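Local coordinates for Steely1 (Dictyostelium discoideum, PDB 2H84), which is a hybrid type I/III polyketide synthase, probably extending and cyclising acyl chains in this C-terminal type III domain and producing acylpyrones in vitro, at residues 102-107 and 210-214. Numbering follows the deposited sequence.
Sequences ACLRAL and SAAYI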
ATOM      1  N   ALA A 102      -4.497  -1.018  19.194  1.00 18.53           N
ATOM      2  CA  ALA A 102      -3.052  -0.871  19.154  1.00 17.05           C
ATOM      3  C   ALA A 102      -2.686   0.613  19.140  1.00 16.51           C
ATOM      4  O   ALA A 102      -1.930   1.086  19.995  1.00 16.13           O
ATOM      5  CB  ALA A 102      -2.480  -1.589  17.921  1.00 16.13           C
ATOM      6  N   CYS A 103      -3.239   1.344  18.174  1.00 16.13           N
ATOM      7  CA  CYS A 103      -2.986   2.781  18.030  1.00 14.66           C
ATOM      8  C   CYS A 103      -3.222   3.534  19.331  1.00 13.58           C
ATOM      9  O   CYS A 103      -2.413   4.360  19.738  1.00 13.44           O
ATOM     10  CB  CYS A 103      -3.887   3.380  16.957  1.00 13.87           C
ATOM     11  SG  CYS A 103      -3.357   3.058  15.305  1.00 10.95           S
ATOM     12  N   LEU A 104      -4.344   3.241  19.974  1.00 11.91           N
ATOM     13  CA  LEU A 104      -4.688   3.876  21.227  1.00 10.16           C
ATOM     14  C   LEU A 104      -3.541   3.639  22.205  1.00 11.63           C
ATOM     15  O   LEU A 104      -2.962   4.580  22.736  1.00 11.83           O
ATOM     16  CB  LEU A 104      -5.996   3.275  21.746  1.00  6.32           C
ATOM     17  CG  LEU A 104      -7.143   4.233  22.060  1.00  4.43           C
ATOM     18  CD1 LEU A 104      -7.060   5.475  21.185  1.00  3.82           C
ATOM     19  CD2 LEU A 104      -8.465   3.509  21.871  1.00  1.00           C
ATOM     20  N   ARG A 105      -3.191   2.377  22.410  1.00 13.85           N
ATOM     21  CA  ARG A 105      -2.113   2.016  23.320  1.00 16.92           C
ATOM     22  C   ARG A 105      -0.765   2.605  22.951  1.00 18.87           C
ATOM     23  O   ARG A 105       0.022   2.960  23.828  1.00 19.18           O
ATOM     24  CB  ARG A 105      -1.989   0.505  23.392  1.00 18.86           C
ATOM     25  CG  ARG A 105      -3.083  -0.134  24.200  1.00 21.76           C
ATOM     26  CD  ARG A 105      -3.263  -1.561  23.800  1.00 24.35           C
ATOM     27  NE  ARG A 105      -3.759  -2.340  24.920  1.00 26.89           N
ATOM     28  CZ  ARG A 105      -4.514  -3.421  24.785  1.00 27.74           C
ATOM     29  NH1 ARG A 105      -4.863  -3.834  23.577  1.00 28.10           N
ATOM     30  NH2 ARG A 105      -4.902  -4.105  25.849  1.00 29.09           N
ATOM     31  N   ALA A 106      -0.495   2.689  21.651  1.00 20.86           N
ATOM     32  CA  ALA A 106       0.765   3.238  21.162  1.00 22.14           C
ATOM     33  C   ALA A 106       0.771   4.742  21.370  1.00 23.41           C
ATOM     34  O   ALA A 106       1.825   5.353  21.500  1.00 25.36           O
ATOM     35  CB  ALA A 106       0.949   2.917  19.690  1.00 20.18           C
ATOM     36  N   LEU A 107      -0.414   5.336  21.405  1.00 23.56           N
ATOM     37  CA  LEU A 107      -0.530   6.769  21.598  1.00 23.51           C
ATOM     38  C   LEU A 107      -0.251   7.145  23.042  1.00 24.16           C
ATOM     39  O   LEU A 107       0.454   8.107  23.310  1.00 24.38           O
ATOM     40  CB  LEU A 107      -1.924   7.249  21.195  1.00 22.81           C
ATOM     41  CG  LEU A 107      -2.155   7.446  19.692  1.00 21.96           C
ATOM     42  CD1 LEU A 107      -3.648   7.639  19.407  1.00 20.32           C
ATOM     43  CD2 LEU A 107      -1.353   8.640  19.213  1.00 18.45           C
ATOM     44  N   SER A 210      -2.062  -6.938  15.968  1.00  8.48           N
ATOM     45  CA  SER A 210      -1.910  -5.566  15.517  1.00  8.23           C
ATOM     46  C   SER A 210      -0.916  -4.871  16.419  1.00  8.78           C
ATOM     47  O   SER A 210      -0.974  -5.009  17.638  1.00  8.86           O
ATOM     48  CB  SER A 210      -3.252  -4.835  15.598  1.00  9.53           C
ATOM     49  OG  SER A 210      -3.158  -3.510  15.093  1.00 10.57           O
ATOM     50  N   ALA A 211      -0.009  -4.115  15.813  1.00  9.96           N
ATOM     51  CA  ALA A 211       1.010  -3.382  16.555  1.00  9.29           C
ATOM     52  C   ALA A 211       1.152  -1.987  15.975  1.00  9.08           C
ATOM     53  O   ALA A 211       1.181  -1.820  14.758  1.00  9.31           O
ATOM     54  CB  ALA A 211       2.334  -4.112  16.465  1.00  9.09           C
ATOM     55  N   ALA A 212       1.229  -0.981  16.838  1.00  9.18           N
ATOM     56  CA  ALA A 212       1.387   0.389  16.365  1.00 10.23           C
ATOM     57  C   ALA A 212       2.532   1.092  17.089  1.00 11.20           C
ATOM     58  O   ALA A 212       2.900   0.713  18.204  1.00 11.80           O
ATOM     59  CB  ALA A 212       0.089   1.164  16.555  1.00  8.71           C
ATOM     60  N   TYR A 213       3.109   2.103  16.448  1.00 10.94           N
ATOM     61  CA  TYR A 213       4.190   2.856  17.066  1.00 12.03           C
ATOM     62  C   TYR A 213       4.236   4.306  16.562  1.00 12.33           C
ATOM     63  O   TYR A 213       3.775   4.603  15.465  1.00 12.32           O
ATOM     64  CB  TYR A 213       5.529   2.136  16.824  1.00 11.36           C
ATOM     65  CG  TYR A 213       5.915   1.994  15.373  1.00 12.11           C
ATOM     66  CD1 TYR A 213       6.642   2.994  14.725  1.00 12.24           C
ATOM     67  CD2 TYR A 213       5.529   0.875  14.634  1.00 12.07           C
ATOM     68  CE1 TYR A 213       6.975   2.887  13.373  1.00 12.88           C
ATOM     69  CE2 TYR A 213       5.856   0.760  13.282  1.00 13.64           C
ATOM     70  CZ  TYR A 213       6.579   1.771  12.659  1.00 13.07           C
ATOM     71  OH  TYR A 213       6.897   1.669  11.325  1.00 14.41           O
ATOM     72  N   ILE A 214       4.743   5.210  17.396  1.00 13.04           N
ATOM     73  CA  ILE A 214       4.881   6.611  17.024  1.00 13.34           C
ATOM     74  C   ILE A 214       6.360   6.828  16.701  1.00 14.28           C
ATOM     75  O   ILE A 214       7.235   6.300  17.387  1.00 16.08           O
ATOM     76  CB  ILE A 214       4.511   7.538  18.179  1.00 13.50           C
ATOM     77  CG1 ILE A 214       3.139   7.157  18.743  1.00 14.74           C
ATOM     78  CG2 ILE A 214       4.538   8.974  17.701  1.00 12.93           C
ATOM     79  CD1 ILE A 214       1.986   7.368  17.790  1.00 15.73           C
TER
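Ala212 sets its methyl against the flank of helix 84-110, where Ala102 and Ala106, one turn apart, both reach it: CB of Ala212 lies 4.0 Å from CB of Ala102 and 3.7 Å from CB of Ala106. With methyls on both sides, helix and strand come close, their axes approaching to 6.8 Å with N-to-C directions 33° apart. Ala106 CB also rests near the strand backbone, 3.3 Å from Ala212 O. At the start of the strand segment, Ser210 turns OG over Ala102 CB (3.5 Å), a van der Waals touch.

This is the outer layer of the thiolase fold in its N-terminal half: the helix packs on one face of the mixed sheet while Ala211 and Tyr213 point to the buried central helices. Ala211 meets helix 335-345, and Tyr213 OH hydrogen-bonds Ser163 on helix 159-171, which follows the predicted active-site Cys157.

Ile214 carries the contact past the alanines. Its CB points at the helix, and CG1 stands anti to the carbonyl carbon (chi1 -51°), which brings it to 3.5 Å from Ala106 O. The next bend (chi2 -66°) carries CD1 on to Leu107, 3.8 Å from that residue's CD2. The two side chains cross at about a right angle, the Leu107 CB heading off from the strand before CD2 returns to it; Ile117, on a loop, touches both.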